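Local coordinates for protein arylsulfatase (PDB 7AJ0) that probably hydrolyses sulfate esters on fucoidan, acting as a hexameric, calcium-binding bacterial sulfatase of the alkaline phosphatase clan, at residues I234-S248 with H266-K280. Sequence-based numbering, arbitrary orientation.
Sequences IEDISMIDQVLRDES and HSFSKIHNDNYPAPK
I234 lays its CG1 over one face of the Y276 ring, offset toward the rim, while its CG2 comes within 3.5 Å of Y276 CD1; the same ring makes a cation-pi contact with R193 of a second subunit. Next to it the backbones close in: S238 CA points its hydrogen at Y276 O (3.3 Å, 152° at H), and one water bridges I237 O and Y276 O.

The polar centre is D241. D241 OD2 takes two bonds from one residue: K270 N enters on the syn lone pair at 3.3 Å, and K270 NZ forms a salt bridge on the anti lone pair at 3.0 Å. The lysine chain can do both because it runs extended past the carboxylate and bends only at its last torsion (chi4 57°), which folds NZ back. OD1 accepts a weak bond from S269 N and lies at the edge of the F268 ring. With an alanine at D241, the K270 ammonium is likely to lose its carboxylate partner and the backbone N-H groups of S269 and K270 their acceptors.

Two further waters extend this network, one joining S238 O, D241 N and K270 NZ, the other linking D241 O and OD1 to H266 NE2. On the other side of CE1, H266 ND1 and S248 OG share a hydrogen bond of 2.7 Å in the ring plane, in which either could be the donor. H266 CD2 sits 3.6 Å above the centre of the F268 ring.

These contacts join helices 234-238 and 240-258 to the loop leaving strand 262-267, beside the metal site: the S267 side chain lies about 8 Å from the bound calcium ion. In this alpha/beta core, consistent with the alkaline phosphatase clan, strand 262-267 runs parallel to its neighbours 53-59 and 151-155; helix 290-311 packs against F268 and K270, and strand 175-177 against L244.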
loop_
_atom_site.group_PDB
_atom_site.type_symbol
_atom_site.label_atom_id
_atom_site.label_comp_id
_atom_site.label_asym_id
_atom_site.label_seq_id
_atom_site.Cartn_x
_atom_site.Cartn_y
_atom_site.Cartn_z
ATOM N N ILE A 234 8.676 -18.460 -36.912
ATOM C CA ILE A 234 7.384 -17.850 -36.610
ATOM C C ILE A 234 6.364 -18.209 -37.683
ATOM O O ILE A 234 5.181 -18.421 -37.393
ATOM C CB ILE A 234 7.532 -16.323 -36.464
ATOM C CG1 ILE A 234 8.159 -15.969 -35.113
ATOM C CG2 ILE A 234 6.179 -15.635 -36.628
ATOM C CD1 ILE A 234 9.671 -16.050 -35.091
ATOM N N GLU A 235 6.802 -18.273 -38.943
ATOM C CA GLU A 235 5.890 -18.656 -40.015
ATOM C C GLU A 235 5.307 -20.041 -39.765
ATOM O O GLU A 235 4.099 -20.252 -39.925
ATOM C CB GLU A 235 6.613 -18.611 -41.362
ATOM C CG GLU A 235 5.731 -18.965 -42.556
ATOM C CD GLU A 235 6.493 -18.968 -43.873
ATOM O OE1 GLU A 235 7.638 -18.469 -43.903
ATOM O OE2 GLU A 235 5.945 -19.471 -44.877
ATOM N N ASP A 236 6.151 -20.995 -39.364
ATOM C CA ASP A 236 5.668 -22.343 -39.081
ATOM C C ASP A 236 4.650 -22.335 -37.948
ATOM O O ASP A 236 3.542 -22.864 -38.089
ATOM C CB ASP A 236 6.840 -23.261 -38.726
ATOM C CG ASP A 236 7.805 -23.453 -39.879
ATOM O OD1 ASP A 236 7.369 -23.357 -41.046
ATOM O OD2 ASP A 236 9.001 -23.704 -39.614
ATOM N N ILE A 237 5.010 -21.736 -36.810
ATOM C CA ILE A 237 4.140 -21.798 -35.644
ATOM C C ILE A 237 2.875 -20.975 -35.838
ATOM O O ILE A 237 1.889 -21.187 -35.124
ATOM C CB ILE A 237 4.890 -21.339 -34.379
ATOM C CG1 ILE A 237 4.188 -21.880 -33.130
ATOM C CG2 ILE A 237 4.973 -19.818 -34.314
ATOM C CD1 ILE A 237 4.984 -21.717 -31.859
ATOM N N SER A 238 2.868 -20.037 -36.787
ATOM C CA SER A 238 1.665 -19.248 -37.026
ATOM C C SER A 238 0.538 -20.092 -37.610
ATOM O O SER A 238 -0.631 -19.707 -37.499
ATOM C CB SER A 238 1.973 -18.074 -37.956
ATOM O OG SER A 238 2.149 -18.505 -39.294
ATOM N N MET A 239 0.861 -21.232 -38.216
ATOM C CA MET A 239 -0.130 -22.135 -38.782
ATOM C C MET A 239 -0.555 -23.229 -37.813
ATOM O O MET A 239 -1.330 -24.112 -38.199
ATOM C CB MET A 239 0.430 -22.786 -40.055
ATOM C CG MET A 239 0.881 -21.798 -41.113
ATOM S SD MET A 239 -0.467 -20.772 -41.733
ATOM C CE MET A 239 -1.605 -22.017 -42.340
ATOM N N ILE A 240 -0.086 -23.178 -36.566
ATOM C CA ILE A 240 -0.237 -24.312 -35.657
ATOM C C ILE A 240 -1.705 -24.685 -35.487
ATOM O O ILE A 240 -2.065 -25.867 -35.536
ATOM C CB ILE A 240 0.442 -23.993 -34.312
ATOM C CG1 ILE A 240 0.610 -25.259 -33.472
ATOM C CG2 ILE A 240 -0.351 -22.948 -33.528
ATOM C CD1 ILE A 240 1.479 -25.052 -32.246
ATOM N N ASP A 241 -2.578 -23.695 -35.298
ATOM C CA ASP A 241 -3.989 -23.991 -35.071
ATOM C C ASP A 241 -4.744 -24.295 -36.358
ATOM O O ASP A 241 -5.827 -24.887 -36.298
ATOM C CB ASP A 241 -4.656 -22.829 -34.330
ATOM C CG ASP A 241 -4.574 -22.982 -32.821
ATOM O OD1 ASP A 241 -5.142 -23.964 -32.295
ATOM O OD2 ASP A 241 -3.927 -22.139 -32.161
ATOM N N GLN A 242 -4.203 -23.904 -37.515
ATOM C CA GLN A 242 -4.774 -24.354 -38.780
ATOM C C GLN A 242 -4.447 -25.821 -39.028
ATOM O O GLN A 242 -5.275 -26.571 -39.560
ATOM C CB GLN A 242 -4.252 -23.493 -39.930
ATOM C CG GLN A 242 -4.586 -22.016 -39.811
ATOM C CD GLN A 242 -6.078 -21.747 -39.835
ATOM O OE1 GLN A 242 -6.771 -22.105 -40.788
ATOM N NE2 GLN A 242 -6.582 -21.119 -38.777
ATOM N N VAL A 243 -3.242 -26.248 -38.644
ATOM C CA VAL A 243 -2.859 -27.646 -38.801
ATOM C C VAL A 243 -3.675 -28.530 -37.870
ATOM O O VAL A 243 -4.125 -29.616 -38.258
ATOM C CB VAL A 243 -1.348 -27.811 -38.555
ATOM C CG1 VAL A 243 -0.968 -29.281 -38.529
ATOM C CG2 VAL A 243 -0.565 -27.065 -39.618
ATOM N N LEU A 244 -3.877 -28.087 -36.627
ATOM C CA LEU A 244 -4.703 -28.851 -35.698
ATOM C C LEU A 244 -6.134 -28.954 -36.206
ATOM O O LEU A 244 -6.755 -30.020 -36.133
ATOM C CB LEU A 244 -4.674 -28.204 -34.316
ATOM C CG LEU A 244 -3.312 -28.152 -33.624
ATOM C CD1 LEU A 244 -3.387 -27.299 -32.367
ATOM C CD2 LEU A 244 -2.827 -29.550 -33.289
ATOM N N ARG A 245 -6.678 -27.849 -36.719
ATOM C CA ARG A 245 -8.015 -27.877 -37.301
ATOM C C ARG A 245 -8.099 -28.926 -38.402
ATOM O O ARG A 245 -9.040 -29.726 -38.444
ATOM C CB ARG A 245 -8.371 -26.488 -37.837
ATOM C CG ARG A 245 -9.784 -26.333 -38.383
ATOM C CD ARG A 245 -9.919 -26.766 -39.843
ATOM N NE ARG A 245 -8.760 -26.411 -40.657
ATOM C CZ ARG A 245 -8.439 -25.174 -41.018
ATOM N NH1 ARG A 245 -9.186 -24.148 -40.636
ATOM N NH2 ARG A 245 -7.360 -24.962 -41.758
ATOM N N ASP A 246 -7.106 -28.950 -39.294
ATOM C CA ASP A 246 -7.105 -29.932 -40.371
ATOM C C ASP A 246 -7.124 -31.355 -39.825
ATOM O O ASP A 246 -7.823 -32.223 -40.360
ATOM C CB ASP A 246 -5.882 -29.727 -41.268
ATOM C CG ASP A 246 -5.959 -28.450 -42.087
ATOM O OD1 ASP A 246 -7.079 -27.933 -42.288
ATOM O OD2 ASP A 246 -4.898 -27.970 -42.542
ATOM N N GLU A 247 -6.361 -31.615 -38.761
ATOM C CA GLU A 247 -6.280 -32.972 -38.229
ATOM C C GLU A 247 -7.582 -33.387 -37.555
ATOM O O GLU A 247 -7.995 -34.548 -37.657
ATOM C CB GLU A 247 -5.108 -33.085 -37.255
ATOM C CG GLU A 247 -3.746 -33.124 -37.931
ATOM C CD GLU A 247 -3.522 -34.400 -38.728
ATOM O OE1 GLU A 247 -4.108 -35.444 -38.367
ATOM O OE2 GLU A 247 -2.760 -34.356 -39.718
ATOM N N SER A 248 -8.242 -32.459 -36.856
ATOM C CA SER A 248 -9.538 -32.779 -36.265
ATOM C C SER A 248 -10.594 -33.018 -37.338
ATOM O O SER A 248 -11.487 -33.851 -37.151
ATOM C CB SER A 248 -9.983 -31.661 -35.326
ATOM O OG SER A 248 -9.290 -31.732 -34.093
ATOM N N HIS A 266 -10.449 -31.285 -28.805
ATOM C CA HIS A 266 -9.713 -30.342 -29.639
ATOM C C HIS A 266 -9.146 -29.259 -28.727
ATOM O O HIS A 266 -9.883 -28.393 -28.247
ATOM C CB HIS A 266 -10.602 -29.737 -30.716
ATOM C CG HIS A 266 -9.855 -28.881 -31.690
ATOM N ND1 HIS A 266 -9.275 -29.387 -32.833
ATOM C CD2 HIS A 266 -9.571 -27.557 -31.678
ATOM C CE1 HIS A 266 -8.679 -28.409 -33.492
ATOM N NE2 HIS A 266 -8.845 -27.288 -32.812
ATOM N N SER A 267 -7.841 -29.309 -28.494
ATOM C CA SER A 267 -7.166 -28.477 -27.501
ATOM C C SER A 267 -6.372 -27.398 -28.231
ATOM O O SER A 267 -5.214 -27.597 -28.595
ATOM C CB SER A 267 -6.271 -29.355 -26.614
ATOM O OG SER A 267 -5.503 -28.582 -25.709
ATOM N N PHE A 268 -7.009 -26.246 -28.438
ATOM C CA PHE A 268 -6.340 -25.136 -29.097
ATOM C C PHE A 268 -5.014 -24.829 -28.413
ATOM O O PHE A 268 -4.883 -24.943 -27.190
ATOM C CB PHE A 268 -7.204 -23.871 -29.063
ATOM C CG PHE A 268 -8.478 -23.967 -29.843
ATOM C CD1 PHE A 268 -8.509 -23.640 -31.185
ATOM C CD2 PHE A 268 -9.654 -24.350 -29.225
ATOM C CE1 PHE A 268 -9.682 -23.713 -31.902
ATOM C CE2 PHE A 268 -10.832 -24.426 -29.937
ATOM C CZ PHE A 268 -10.846 -24.104 -31.277
ATOM N N SER A 269 -4.025 -24.424 -29.211
ATOM C CA SER A 269 -2.834 -23.813 -28.634
ATOM C C SER A 269 -3.135 -22.397 -28.157
ATOM O O SER A 269 -2.626 -21.959 -27.119
ATOM C CB SER A 269 -1.694 -23.795 -29.648
ATOM O OG SER A 269 -0.584 -23.076 -29.135
ATOM N N LYS A 270 -3.955 -21.666 -28.902
ATOM C CA LYS A 270 -4.373 -20.336 -28.478
ATOM C C LYS A 270 -5.264 -20.439 -27.244
ATOM O O LYS A 270 -5.948 -21.445 -27.039
ATOM C CB LYS A 270 -5.104 -19.631 -29.616
ATOM C CG LYS A 270 -4.193 -19.229 -30.760
ATOM C CD LYS A 270 -4.959 -19.082 -32.065
ATOM C CE LYS A 270 -4.033 -18.648 -33.196
ATOM N NZ LYS A 270 -2.896 -19.594 -33.399
ATOM N N ILE A 271 -5.263 -19.390 -26.408
ATOM C CA ILE A 271 -4.545 -18.146 -26.631
ATOM C C ILE A 271 -3.329 -18.025 -25.710
ATOM O O ILE A 271 -3.056 -16.960 -25.155
ATOM C CB ILE A 271 -5.478 -16.925 -26.415
ATOM C CG1 ILE A 271 -6.089 -16.958 -25.008
ATOM C CG2 ILE A 271 -6.581 -16.903 -27.460
ATOM C CD1 ILE A 271 -6.833 -15.696 -24.643
ATOM N N HIS A 272 -2.607 -19.127 -25.540
ATOM C CA HIS A 272 -1.380 -19.101 -24.758
ATOM C C HIS A 272 -0.335 -18.230 -25.448
ATOM O O HIS A 272 -0.257 -18.171 -26.678
ATOM C CB HIS A 272 -0.836 -20.518 -24.576
ATOM C CG HIS A 272 -0.012 -20.698 -23.339
ATOM N ND1 HIS A 272 1.238 -20.136 -23.185
ATOM C CD2 HIS A 272 -0.257 -21.388 -22.200
ATOM C CE1 HIS A 272 1.725 -20.470 -22.003
ATOM N NE2 HIS A 272 0.837 -21.227 -21.385
ATOM N N ASN A 273 0.472 -17.544 -24.646
ATOM C CA ASN A 273 1.574 -16.764 -25.197
ATOM C C ASN A 273 2.681 -17.698 -25.676
ATOM O O ASN A 273 2.844 -18.807 -25.162
ATOM C CB ASN A 273 2.120 -15.796 -24.148
ATOM C CG ASN A 273 3.083 -16.463 -23.183
ATOM O OD1 ASN A 273 2.685 -17.285 -22.357
ATOM N ND2 ASN A 273 4.358 -16.105 -23.278
ATOM N N ASP A 274 3.444 -17.257 -26.679
ATOM C CA ASP A 274 3.244 -16.002 -27.394
ATOM C C ASP A 274 2.328 -16.252 -28.588
ATOM O O ASP A 274 2.585 -17.146 -29.395
ATOM C CB ASP A 274 4.590 -15.438 -27.849
ATOM C CG ASP A 274 5.567 -15.278 -26.699
ATOM O OD1 ASP A 274 5.236 -14.549 -25.739
ATOM O OD2 ASP A 274 6.651 -15.898 -26.742
ATOM N N ASN A 275 1.261 -15.464 -28.697
ATOM C CA ASN A 275 0.249 -15.697 -29.717
ATOM C C ASN A 275 0.743 -15.252 -31.086
ATOM O O ASN A 275 1.190 -14.114 -31.257
ATOM C CB ASN A 275 -1.045 -14.964 -29.368
ATOM C CG ASN A 275 -1.893 -15.730 -28.385
ATOM O OD1 ASN A 275 -2.521 -16.728 -28.739
ATOM N ND2 ASN A 275 -1.918 -15.271 -27.140
ATOM N N TYR A 276 0.649 -16.154 -32.063
ATOM C CA TYR A 276 1.003 -15.869 -33.453
ATOM C C TYR A 276 -0.094 -16.430 -34.346
ATOM O O TYR A 276 -0.030 -17.589 -34.779
ATOM C CB TYR A 276 2.371 -16.447 -33.802
ATOM C CG TYR A 276 3.502 -15.574 -33.322
ATOM C CD1 TYR A 276 3.985 -14.543 -34.112
ATOM C CD2 TYR A 276 4.073 -15.766 -32.073
ATOM C CE1 TYR A 276 5.011 -13.734 -33.678
ATOM C CE2 TYR A 276 5.100 -14.961 -31.628
ATOM C CZ TYR A 276 5.565 -13.946 -32.435
ATOM O OH TYR A 276 6.588 -13.139 -31.998
ATOM N N PRO A 277 -1.124 -15.638 -34.634
ATOM C CA PRO A 277 -2.205 -16.121 -35.500
ATOM C C PRO A 277 -1.727 -16.336 -36.927
ATOM O O PRO A 277 -0.664 -15.867 -37.339
ATOM C CB PRO A 277 -3.252 -14.999 -35.435
ATOM C CG PRO A 277 -2.895 -14.192 -34.231
ATOM C CD PRO A 277 -1.405 -14.292 -34.098
ATOM N N ALA A 278 -2.541 -17.060 -37.689
ATOM C CA ALA A 278 -2.237 -17.262 -39.096
ATOM C C ALA A 278 -2.219 -15.914 -39.815
ATOM O O ALA A 278 -2.929 -14.984 -39.420
ATOM C CB ALA A 278 -3.262 -18.191 -39.738
ATOM N N PRO A 279 -1.403 -15.779 -40.866
ATOM C CA PRO A 279 -1.362 -14.501 -41.604
ATOM C C PRO A 279 -2.725 -13.969 -42.010
ATOM O O PRO A 279 -2.934 -12.750 -42.008
ATOM C CB PRO A 279 -0.502 -14.846 -42.831
ATOM C CG PRO A 279 0.411 -15.927 -42.346
ATOM C CD PRO A 279 -0.393 -16.739 -41.355
ATOM N N LYS A 280 -3.658 -14.855 -42.365
ATOM C CA LYS A 280 -5.017 -14.432 -42.682
ATOM C C LYS A 280 -5.583 -13.482 -41.634
ATOM O O LYS A 280 -6.338 -12.560 -41.964
ATOM C CB LYS A 280 -5.927 -15.660 -42.793
ATOM C CG LYS A 280 -5.919 -16.356 -44.134
ATOM C CD LYS A 280 -6.269 -17.843 -44.002
ATOM C CE LYS A 280 -7.375 -18.104 -42.982
ATOM N NZ LYS A 280 -7.752 -19.552 -42.932
HETATM O O HOH W 1 0.959 -19.786 -33.172
HETATM O O HOH W 2 -2.622 -20.793 -36.250
HETATM O O HOH W 3 -6.973 -25.387 -33.612
#